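Local structure of 3-ketosteroid-delta4-5alpha-dehydrogenase (Rhodococcus jostii, 4AT2) at residues Asp39-Ile51 with Ala65-Gly78. The protein probably catalyses the FAD-dependent dehydrogenation of 3-keto-5alpha-steroids to their delta4 products, such as 4-androstene-3,17-dione, in steroid catabolism. Residues are numbered along the deposited sequence; the frame is centred on the assembly and turned at random.
With FAD (flavin-adenine dinucleotide), chain D.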
ATOM      1  N   ASP A  39      -8.904 -39.166   7.118  1.00 19.16           N
ATOM      2  CA  ASP A  39      -7.702 -39.929   6.794  1.00 18.74           C
ATOM      3  C   ASP A  39      -6.669 -39.865   7.906  1.00 18.32           C
ATOM      4  O   ASP A  39      -5.930 -40.827   8.138  1.00 18.30           O
ATOM      5  CB  ASP A  39      -7.092 -39.442   5.481  1.00 18.66           C
ATOM      6  CG  ASP A  39      -8.019 -39.640   4.321  1.00 19.14           C
ATOM      7  OD1 ASP A  39      -7.968 -40.729   3.717  1.00 20.46           O
ATOM      8  OD2 ASP A  39      -8.833 -38.744   4.037  1.00 18.87           O
ATOM      9  N   TYR A  40      -6.623 -38.720   8.582  1.00 17.80           N
ATOM     10  CA  TYR A  40      -5.709 -38.494   9.690  1.00 17.63           C
ATOM     11  C   TYR A  40      -6.458 -37.688  10.741  1.00 17.34           C
ATOM     12  O   TYR A  40      -7.421 -36.987  10.419  1.00 16.60           O
ATOM     13  CB  TYR A  40      -4.460 -37.710   9.247  1.00 17.79           C
ATOM     14  CG  TYR A  40      -3.647 -38.342   8.133  1.00 18.38           C
ATOM     15  CD1 TYR A  40      -3.932 -38.060   6.803  1.00 18.43           C
ATOM     16  CD2 TYR A  40      -2.578 -39.200   8.413  1.00 19.22           C
ATOM     17  CE1 TYR A  40      -3.201 -38.629   5.773  1.00 19.06           C
ATOM     18  CE2 TYR A  40      -1.830 -39.772   7.385  1.00 19.58           C
ATOM     19  CZ  TYR A  40      -2.146 -39.475   6.068  1.00 19.58           C
ATOM     20  OH  TYR A  40      -1.414 -40.021   5.027  1.00 20.27           O
ATOM     21  N   GLU A  41      -6.015 -37.794  11.989  1.00 17.41           N
ATOM     22  CA  GLU A  41      -6.583 -37.013  13.092  1.00 17.47           C
ATOM     23  C   GLU A  41      -5.477 -36.608  14.060  1.00 16.30           C
ATOM     24  O   GLU A  41      -4.540 -37.367  14.293  1.00 16.09           O
ATOM     25  CB  GLU A  41      -7.649 -37.805  13.863  1.00 19.59           C
ATOM     26  CG  GLU A  41      -8.833 -38.290  13.042  1.00 22.90           C
ATOM     27  CD  GLU A  41      -9.797 -39.147  13.854  1.00 25.58           C
ATOM     28  OE1 GLU A  41     -10.313 -38.656  14.888  1.00 28.33           O
ATOM     29  OE2 GLU A  41     -10.036 -40.313  13.460  1.00 28.24           O
ATOM     30  N   ALA A  42      -5.604 -35.407  14.626  1.00 15.44           N
ATOM     31  CA  ALA A  42      -4.697 -34.904  15.656  1.00 14.72           C
ATOM     32  C   ALA A  42      -5.439 -33.891  16.512  1.00 14.14           C
ATOM     33  O   ALA A  42      -6.556 -33.491  16.182  1.00 14.06           O
ATOM     34  CB  ALA A  42      -3.467 -34.254  15.027  1.00 14.60           C
ATOM     35  N   ASP A  43      -4.828 -33.476  17.615  1.00 13.82           N
ATOM     36  CA  ASP A  43      -5.399 -32.396  18.416  1.00 13.57           C
ATOM     37  C   ASP A  43      -5.093 -31.066  17.741  1.00 12.77           C
ATOM     38  O   ASP A  43      -5.981 -30.246  17.543  1.00 12.59           O
ATOM     39  CB  ASP A  43      -4.801 -32.380  19.816  1.00 14.35           C
ATOM     40  CG  ASP A  43      -5.235 -33.558  20.649  1.00 15.43           C
ATOM     41  OD1 ASP A  43      -6.365 -34.052  20.456  1.00 15.91           O
ATOM     42  OD2 ASP A  43      -4.431 -33.984  21.494  1.00 16.15           O
ATOM     43  N   VAL A  44      -3.824 -30.876  17.404  1.00 12.40           N
ATOM     44  CA  VAL A  44      -3.360 -29.656  16.753  1.00 11.87           C
ATOM     45  C   VAL A  44      -2.785 -30.030  15.397  1.00 11.64           C
ATOM     46  O   VAL A  44      -1.863 -30.846  15.305  1.00 11.80           O
ATOM     47  CB  VAL A  44      -2.331 -28.902  17.628  1.00 12.03           C
ATOM     48  CG1 VAL A  44      -1.746 -27.709  16.874  1.00 11.87           C
ATOM     49  CG2 VAL A  44      -2.993 -28.431  18.917  1.00 12.14           C
ATOM     50  N   VAL A  45      -3.369 -29.453  14.348  1.00 11.36           N
ATOM     51  CA  VAL A  45      -2.922 -29.693  12.979  1.00 11.07           C
ATOM     52  C   VAL A  45      -2.207 -28.437  12.497  1.00 10.70           C
ATOM     53  O   VAL A  45      -2.795 -27.359  12.458  1.00 10.66           O
ATOM     54  CB  VAL A  45      -4.101 -30.069  12.054  1.00 11.03           C
ATOM     55  CG1 VAL A  45      -3.647 -30.132  10.597  1.00 10.74           C
ATOM     56  CG2 VAL A  45      -4.684 -31.417  12.478  1.00 11.40           C
ATOM     57  N   VAL A  46      -0.924 -28.590  12.173  1.00 10.55           N
ATOM     58  CA  VAL A  46      -0.092 -27.464  11.723  1.00 10.19           C
ATOM     59  C   VAL A  46       0.118 -27.581  10.223  1.00 10.16           C
ATOM     60  O   VAL A  46       0.722 -28.548   9.742  1.00 10.07           O
ATOM     61  CB  VAL A  46       1.277 -27.450  12.434  1.00 10.24           C
ATOM     62  CG1 VAL A  46       2.132 -26.276  11.943  1.00 10.10           C
ATOM     63  CG2 VAL A  46       1.087 -27.399  13.947  1.00 10.36           C
ATOM     64  N   ALA A  47      -0.361 -26.586   9.487  1.00  9.90           N
ATOM     65  CA  ALA A  47      -0.149 -26.549   8.043  1.00  9.97           C
ATOM     66  C   ALA A  47       1.130 -25.771   7.722  1.00 10.00           C
ATOM     67  O   ALA A  47       1.179 -24.546   7.898  1.00  9.67           O
ATOM     68  CB  ALA A  47      -1.354 -25.932   7.348  1.00  9.99           C
ATOM     69  N   GLY A  48       2.162 -26.477   7.267  1.00 10.08           N
ATOM     70  CA  GLY A  48       3.430 -25.830   6.906  1.00 10.49           C
ATOM     71  C   GLY A  48       4.538 -26.093   7.910  1.00 10.90           C
ATOM     72  O   GLY A  48       4.398 -25.781   9.097  1.00 11.08           O
ATOM     73  N   TYR A  49       5.642 -26.669   7.439  1.00 11.22           N
ATOM     74  CA  TYR A  49       6.740 -27.062   8.320  1.00 11.54           C
ATOM     75  C   TYR A  49       7.956 -26.142   8.154  1.00 11.27           C
ATOM     76  O   TYR A  49       9.074 -26.601   7.870  1.00 11.40           O
ATOM     77  CB  TYR A  49       7.125 -28.519   8.041  1.00 12.42           C
ATOM     78  CG  TYR A  49       7.732 -29.279   9.202  1.00 13.28           C
ATOM     79  CD1 TYR A  49       8.284 -28.614  10.308  1.00 13.61           C
ATOM     80  CD2 TYR A  49       7.792 -30.672   9.176  1.00 13.92           C
ATOM     81  CE1 TYR A  49       8.844 -29.318  11.360  1.00 14.26           C
ATOM     82  CE2 TYR A  49       8.352 -31.383  10.223  1.00 14.47           C
ATOM     83  CZ  TYR A  49       8.880 -30.702  11.308  1.00 14.77           C
ATOM     84  OH  TYR A  49       9.444 -31.404  12.348  1.00 16.00           O
ATOM     85  N   GLY A  50       7.723 -24.845   8.319  1.00 10.59           N
ATOM     86  CA  GLY A  50       8.797 -23.847   8.345  1.00 10.16           C
ATOM     87  C   GLY A  50       8.947 -23.341   9.765  1.00 10.05           C
ATOM     88  O   GLY A  50       8.628 -24.052  10.712  1.00  9.97           O
ATOM     89  N   ILE A  51       9.411 -22.106   9.929  1.00  9.71           N
ATOM     90  CA  ILE A  51       9.707 -21.609  11.278  1.00  9.96           C
ATOM     91  C   ILE A  51       8.471 -21.493  12.167  1.00  9.76           C
ATOM     92  O   ILE A  51       8.496 -21.912  13.328  1.00 10.05           O
ATOM     93  CB  ILE A  51      10.516 -20.276  11.276  1.00 10.00           C
ATOM     94  CG1 ILE A  51      10.901 -19.882  12.705  1.00 10.15           C
ATOM     95  CG2 ILE A  51       9.744 -19.139  10.623  1.00  9.91           C
ATOM     96  CD1 ILE A  51      11.730 -20.951  13.401  1.00 10.63           C
ATOM     97  N   ALA A  65      -0.602 -31.892  23.721  1.00 16.16           N
ATOM     98  CA  ALA A  65      -1.444 -32.155  22.540  1.00 15.68           C
ATOM     99  C   ALA A  65      -0.800 -33.139  21.577  1.00 15.48           C
ATOM    100  O   ALA A  65       0.425 -33.213  21.470  1.00 15.61           O
ATOM    101  CB  ALA A  65      -1.763 -30.852  21.811  1.00 15.33           C
ATOM    102  N   ASP A  66      -1.641 -33.894  20.876  1.00 15.78           N
ATOM    103  CA  ASP A  66      -1.215 -34.744  19.770  1.00 15.83           C
ATOM    104  C   ASP A  66      -1.076 -33.829  18.550  1.00 14.75           C
ATOM    105  O   ASP A  66      -2.055 -33.232  18.110  1.00 14.14           O
ATOM    106  CB  ASP A  66      -2.274 -35.847  19.564  1.00 17.45           C
ATOM    107  CG  ASP A  66      -2.112 -36.630  18.259  1.00 18.90           C
ATOM    108  OD1 ASP A  66      -0.990 -36.798  17.744  1.00 20.17           O
ATOM    109  OD2 ASP A  66      -3.151 -37.120  17.757  1.00 20.85           O
ATOM    110  N   VAL A  67       0.146 -33.696  18.041  1.00 13.74           N
ATOM    111  CA  VAL A  67       0.437 -32.721  16.975  1.00 13.12           C
ATOM    112  C   VAL A  67       0.786 -33.384  15.649  1.00 12.64           C
ATOM    113  O   VAL A  67       1.633 -34.286  15.598  1.00 12.83           O
ATOM    114  CB  VAL A  67       1.618 -31.795  17.367  1.00 13.02           C
ATOM    115  CG1 VAL A  67       1.841 -30.716  16.309  1.00 13.11           C
ATOM    116  CG2 VAL A  67       1.362 -31.137  18.713  1.00 13.23           C
ATOM    117  N   LEU A  68       0.139 -32.924  14.581  1.00 12.06           N
ATOM    118  CA  LEU A  68       0.451 -33.378  13.230  1.00 11.94           C
ATOM    119  C   LEU A  68       0.758 -32.190  12.324  1.00 11.68           C
ATOM    120  O   LEU A  68      -0.074 -31.307  12.159  1.00 11.28           O
ATOM    121  CB  LEU A  68      -0.707 -34.208  12.655  1.00 12.00           C
ATOM    122  CG  LEU A  68      -0.631 -34.660  11.189  1.00 11.98           C
ATOM    123  CD1 LEU A  68       0.596 -35.541  10.954  1.00 12.16           C
ATOM    124  CD2 LEU A  68      -1.918 -35.380  10.786  1.00 12.06           C
ATOM    125  N   VAL A  69       1.959 -32.190  11.745  1.00 11.67           N
ATOM    126  CA  VAL A  69       2.366 -31.156  10.798  1.00 11.63           C
ATOM    127  C   VAL A  69       2.112 -31.674   9.389  1.00 11.75           C
ATOM    128  O   VAL A  69       2.459 -32.807   9.078  1.00 11.89           O
ATOM    129  CB  VAL A  69       3.862 -30.798  10.959  1.00 11.67           C
ATOM    130  CG1 VAL A  69       4.260 -29.680   9.994  1.00 11.70           C
ATOM    131  CG2 VAL A  69       4.150 -30.349  12.381  1.00 11.73           C
ATOM    132  N   LEU A  70       1.499 -30.839   8.552  1.00 11.42           N
ATOM    133  CA  LEU A  70       1.234 -31.184   7.158  1.00 11.61           C
ATOM    134  C   LEU A  70       2.117 -30.310   6.269  1.00 11.61           C
ATOM    135  O   LEU A  70       2.003 -29.080   6.285  1.00 11.13           O
ATOM    136  CB  LEU A  70      -0.239 -30.932   6.842  1.00 11.50           C
ATOM    137  CG  LEU A  70      -1.280 -31.537   7.777  1.00 11.57           C
ATOM    138  CD1 LEU A  70      -2.642 -31.049   7.330  1.00 11.78           C
ATOM    139  CD2 LEU A  70      -1.231 -33.061   7.739  1.00 11.88           C
ATOM    140  N   GLU A  71       3.009 -30.940   5.508  1.00 11.81           N
ATOM    141  CA  GLU A  71       3.975 -30.189   4.710  1.00 12.07           C
ATOM    142  C   GLU A  71       3.804 -30.514   3.237  1.00 12.50           C
ATOM    143  O   GLU A  71       3.748 -31.689   2.861  1.00 12.79           O
ATOM    144  CB  GLU A  71       5.404 -30.501   5.179  1.00 12.30           C
ATOM    145  CG  GLU A  71       6.521 -30.065   4.237  1.00 12.08           C
ATOM    146  CD  GLU A  71       6.484 -28.588   3.887  1.00 12.01           C
ATOM    147  OE1 GLU A  71       6.150 -27.756   4.768  1.00 11.44           O
ATOM    148  OE2 GLU A  71       6.792 -28.257   2.716  1.00 12.23           O
ATOM    149  N   ARG A  72       3.725 -29.471   2.411  1.00 12.84           N
ATOM    150  CA  ARG A  72       3.436 -29.619   0.977  1.00 13.63           C
ATOM    151  C   ARG A  72       4.569 -30.280   0.188  1.00 13.93           C
ATOM    152  O   ARG A  72       4.322 -31.069  -0.734  1.00 14.36           O
ATOM    153  CB  ARG A  72       3.111 -28.241   0.394  1.00 14.09           C
ATOM    154  CG  ARG A  72       2.949 -28.185  -1.108  1.00 15.23           C
ATOM    155  CD  ARG A  72       2.519 -26.778  -1.477  1.00 15.74           C
ATOM    156  NE  ARG A  72       2.316 -26.622  -2.912  1.00 16.95           N
ATOM    157  CZ  ARG A  72       1.844 -25.512  -3.473  1.00 17.59           C
ATOM    158  NH1 ARG A  72       1.518 -24.466  -2.718  1.00 17.83           N
ATOM    159  NH2 ARG A  72       1.688 -25.451  -4.787  1.00 18.89           N
ATOM    160  N   THR A  73       5.807 -29.953   0.535  1.00 14.26           N
ATOM    161  CA  THR A  73       6.961 -30.539  -0.162  1.00 15.00           C
ATOM    162  C   THR A  73       7.346 -31.861   0.494  1.00 15.49           C
ATOM    163  O   THR A  73       6.625 -32.372   1.343  1.00 15.40           O
ATOM    164  CB  THR A  73       8.179 -29.587  -0.180  1.00 15.27           C
ATOM    165  OG1 THR A  73       8.742 -29.518   1.131  1.00 15.19           O
ATOM    166  CG2 THR A  73       7.785 -28.179  -0.640  1.00 14.83           C
ATOM    167  N   SER A  74       8.488 -32.415   0.098  1.00 16.30           N
ATOM    168  CA  SER A  74       8.918 -33.716   0.614  1.00 17.03           C
ATOM    169  C   SER A  74       9.705 -33.624   1.926  1.00 17.33           C
ATOM    170  O   SER A  74      10.058 -34.647   2.512  1.00 17.93           O
ATOM    171  CB  SER A  74       9.742 -34.457  -0.441  1.00 17.58           C
ATOM    172  OG  SER A  74      10.898 -33.707  -0.752  1.00 18.54           O
ATOM    173  N   GLY A  75       9.973 -32.406   2.393  1.00 17.16           N
ATOM    174  CA  GLY A  75      10.743 -32.225   3.616  1.00 17.43           C
ATOM    175  C   GLY A  75      10.506 -30.907   4.324  1.00 16.93           C
ATOM    176  O   GLY A  75       9.845 -30.008   3.793  1.00 16.77           O
ATOM    177  N   TRP A  76      11.048 -30.798   5.536  1.00 17.12           N
ATOM    178  CA  TRP A  76      10.877 -29.580   6.332  1.00 16.58           C
ATOM    179  C   TRP A  76      11.835 -28.490   5.950  1.00 16.71           C
ATOM    180  O   TRP A  76      12.823 -28.730   5.257  1.00 17.23           O
ATOM    181  CB  TRP A  76      10.968 -29.875   7.829  1.00 16.78           C
ATOM    182  CG  TRP A  76      12.220 -30.604   8.269  1.00 16.91           C
ATOM    183  CD1 TRP A  76      12.352 -31.964   8.539  1.00 17.44           C
ATOM    184  CD2 TRP A  76      13.552 -30.034   8.533  1.00 16.98           C
ATOM    185  NE1 TRP A  76      13.630 -32.265   8.935  1.00 17.64           N
ATOM    186  CE2 TRP A  76      14.401 -31.154   8.958  1.00 17.26           C
ATOM    187  CE3 TRP A  76      14.105 -28.756   8.470  1.00 16.93           C
ATOM    188  CZ2 TRP A  76      15.741 -30.982   9.289  1.00 17.47           C
ATOM    189  CZ3 TRP A  76      15.459 -28.596   8.809  1.00 17.09           C
ATOM    190  CH2 TRP A  76      16.257 -29.688   9.203  1.00 17.19           C
ATOM    191  N   GLY A  77      11.534 -27.268   6.381  1.00 16.22           N
ATOM    192  CA  GLY A  77      12.469 -26.159   6.231  1.00 16.34           C
ATOM    193  C   GLY A  77      11.890 -24.916   5.587  1.00 15.94           C
ATOM    194  O   GLY A  77      12.115 -23.803   6.077  1.00 15.83           O
ATOM    195  N   GLY A  78      11.162 -25.106   4.483  1.00 16.03           N
ATOM    196  CA  GLY A  78      10.567 -23.995   3.720  1.00 15.83           C
ATOM    197  C   GLY A  78      11.590 -22.938   3.342  1.00 15.93           C
ATOM    198  O   GLY A  78      12.762 -23.248   3.109  1.00 16.58           O
TER
HETATM  199  PA  FAD D1492       8.324 -21.066   5.463  1.00 11.69           P
HETATM  200  O1A FAD D1492       9.530 -21.148   6.315  1.00 12.46           O
HETATM  201  O2A FAD D1492       8.491 -20.932   4.008  1.00 12.25           O
HETATM  202  O5B FAD D1492       7.424 -22.356   5.761  1.00 11.43           O
HETATM  203  C5B FAD D1492       6.155 -22.532   5.123  1.00 11.28           C
HETATM  204  C4B FAD D1492       5.978 -24.024   4.792  1.00 11.54           C
HETATM  205  O4B FAD D1492       4.622 -24.145   4.310  1.00 11.14           O
HETATM  206  C3B FAD D1492       6.900 -24.421   3.633  1.00 11.63           C
HETATM  207  O3B FAD D1492       7.655 -25.601   4.008  1.00 11.90           O
HETATM  208  C2B FAD D1492       5.938 -24.690   2.471  1.00 11.69           C
HETATM  209  O2B FAD D1492       6.440 -25.758   1.625  1.00 11.83           O
HETATM  210  C1B FAD D1492       4.664 -25.103   3.205  1.00 11.54           C
HETATM  211  N9A FAD D1492       3.425 -24.908   2.421  1.00 11.47           N
HETATM  212  C8A FAD D1492       3.140 -23.961   1.519  1.00 11.66           C
HETATM  213  N7A FAD D1492       1.902 -24.169   1.075  1.00 11.94           N
HETATM  214  C5A FAD D1492       1.400 -25.245   1.710  1.00 11.90           C
HETATM  215  C6A FAD D1492       0.216 -25.904   1.660  1.00 12.02           C
HETATM  216  N6A FAD D1492      -0.736 -25.462   0.838  1.00 12.56           N
HETATM  217  N1A FAD D1492      -0.026 -26.987   2.418  1.00 11.69           N
HETATM  218  C2A FAD D1492       0.944 -27.456   3.291  1.00 11.81           C
HETATM  219  N3A FAD D1492       2.158 -26.777   3.335  1.00 11.61           N
HETATM  220  C4A FAD D1492       2.352 -25.691   2.540  1.00 11.62           C
HETATM  221  N1  FAD D1492      13.848 -13.397   7.176  1.00 11.05           N
HETATM  222  C2  FAD D1492      14.438 -13.170   8.407  1.00 11.17           C
HETATM  223  O2  FAD D1492      13.740 -12.815   9.346  1.00 10.82           O
HETATM  224  N3  FAD D1492      15.819 -13.348   8.572  1.00 11.25           N
HETATM  225  C4  FAD D1492      16.616 -13.718   7.487  1.00 11.44           C
HETATM  226  O4  FAD D1492      17.830 -13.851   7.666  1.00 11.60           O
HETATM  227  C4X FAD D1492      16.019 -13.942   6.240  1.00 11.51           C
HETATM  228  N5  FAD D1492      16.764 -14.280   5.160  1.00 12.24           N
HETATM  229  C5X FAD D1492      16.203 -14.260   3.935  1.00 12.29           C
HETATM  230  C6  FAD D1492      17.004 -14.353   2.792  1.00 12.47           C
HETATM  231  C7  FAD D1492      16.432 -14.351   1.517  1.00 12.80           C
HETATM  232  C7M FAD D1492      17.288 -14.448   0.402  1.00 13.33           C
HETATM  233  C8  FAD D1492      15.033 -14.240   1.377  1.00 12.79           C
HETATM  234  C8M FAD D1492      14.389 -14.238   0.122  1.00 12.48           C
HETATM  235  C9  FAD D1492      14.236 -14.159   2.521  1.00 12.40           C
HETATM  236  C9A FAD D1492      14.816 -14.145   3.799  1.00 12.12           C
HETATM  237  N10 FAD D1492      14.051 -14.031   4.912  1.00 11.50           N
HETATM  238  C10 FAD D1492      14.640 -13.782   6.090  1.00 11.42           C
HETATM  239  C1' FAD D1492      12.581 -14.249   4.901  1.00 11.20           C
HETATM  240  C2' FAD D1492      12.250 -15.593   5.568  1.00 11.14           C
HETATM  241  O2' FAD D1492      13.053 -16.576   4.914  1.00 11.97           O
HETATM  242  C3' FAD D1492      10.762 -15.943   5.402  1.00 10.51           C
HETATM  243  O3' FAD D1492       9.925 -14.774   5.446  1.00 10.13           O
HETATM  244  C4' FAD D1492      10.338 -16.928   6.503  1.00 10.67           C
HETATM  245  O4' FAD D1492      11.194 -18.078   6.429  1.00 10.46           O
HETATM  246  C5' FAD D1492       8.883 -17.364   6.308  1.00 10.44           C
HETATM  247  O5' FAD D1492       8.513 -18.217   7.408  1.00 10.70           O
HETATM  248  P   FAD D1492       7.164 -19.096   7.328  1.00 10.90           P
HETATM  249  O1P FAD D1492       5.998 -18.228   7.135  1.00 10.00           O
HETATM  250  O2P FAD D1492       7.199 -20.068   8.471  1.00 10.09           O
HETATM  251  O3P FAD D1492       7.335 -19.831   5.883  1.00 11.06           O
HETATM  252  O   HOH W   1      -4.623 -39.324  16.917  1.00 35.31           O
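Val-44 to Gly-48 and Asp-66 to Leu-70 are joined by a parallel ladder of backbone hydrogen bonds, running from Val-44 N to Asp-66 O through to Gly-48 N to Leu-70 O. Asp-66 O also accepts Asp-43 N, on the opposite face of its carbonyl plane. In return, the Asp-43 carboxylate takes Asp-66 N on OD2, 2.9 Å away and nearly straight (175°). OD1 of each aspartate is paired with an arginine, Asp-43 with Arg-253 and Asp-66 with Arg-218.

Apolar side chains line both faces. Val-46 CG2 meets Val-67 CG1 at 4.1 Å on one; Val-45 CG1 touches Leu-70 CD1 at 3.5 Å on the other. Before the corner at Asp-43 and Val-44, Ala-42 CB packs on Leu-68 CB (3.6 Å).

Strand 45-47, helix 51-62 and strand 67-70 form the Rossmann-type beta-alpha-beta unit that binds FAD. Gly-48 and Gly-50 fit its GxGxxG pattern and lie against the cofactor.

Glu-71 grips the adenosine ribose: OE1 accepts FAD O3B and OE2 accepts FAD O2B, both at 2.7 Å. A bend at chi2 (56°) in the Glu-71 chain helps set its carboxylate against the ribose. OE1 also receives Tyr-49 N, while Thr-73 N and OG1 hold OE2 from opposite faces of its plane.

Trp-76 CB sits over one face of the Tyr-49 ring in a CH-pi contact, 3.6 Å from the centroid. Val-69 CG1 touches Tyr-49 CG. Gly-77 N donates a hydrogen bond to Tyr-49 O.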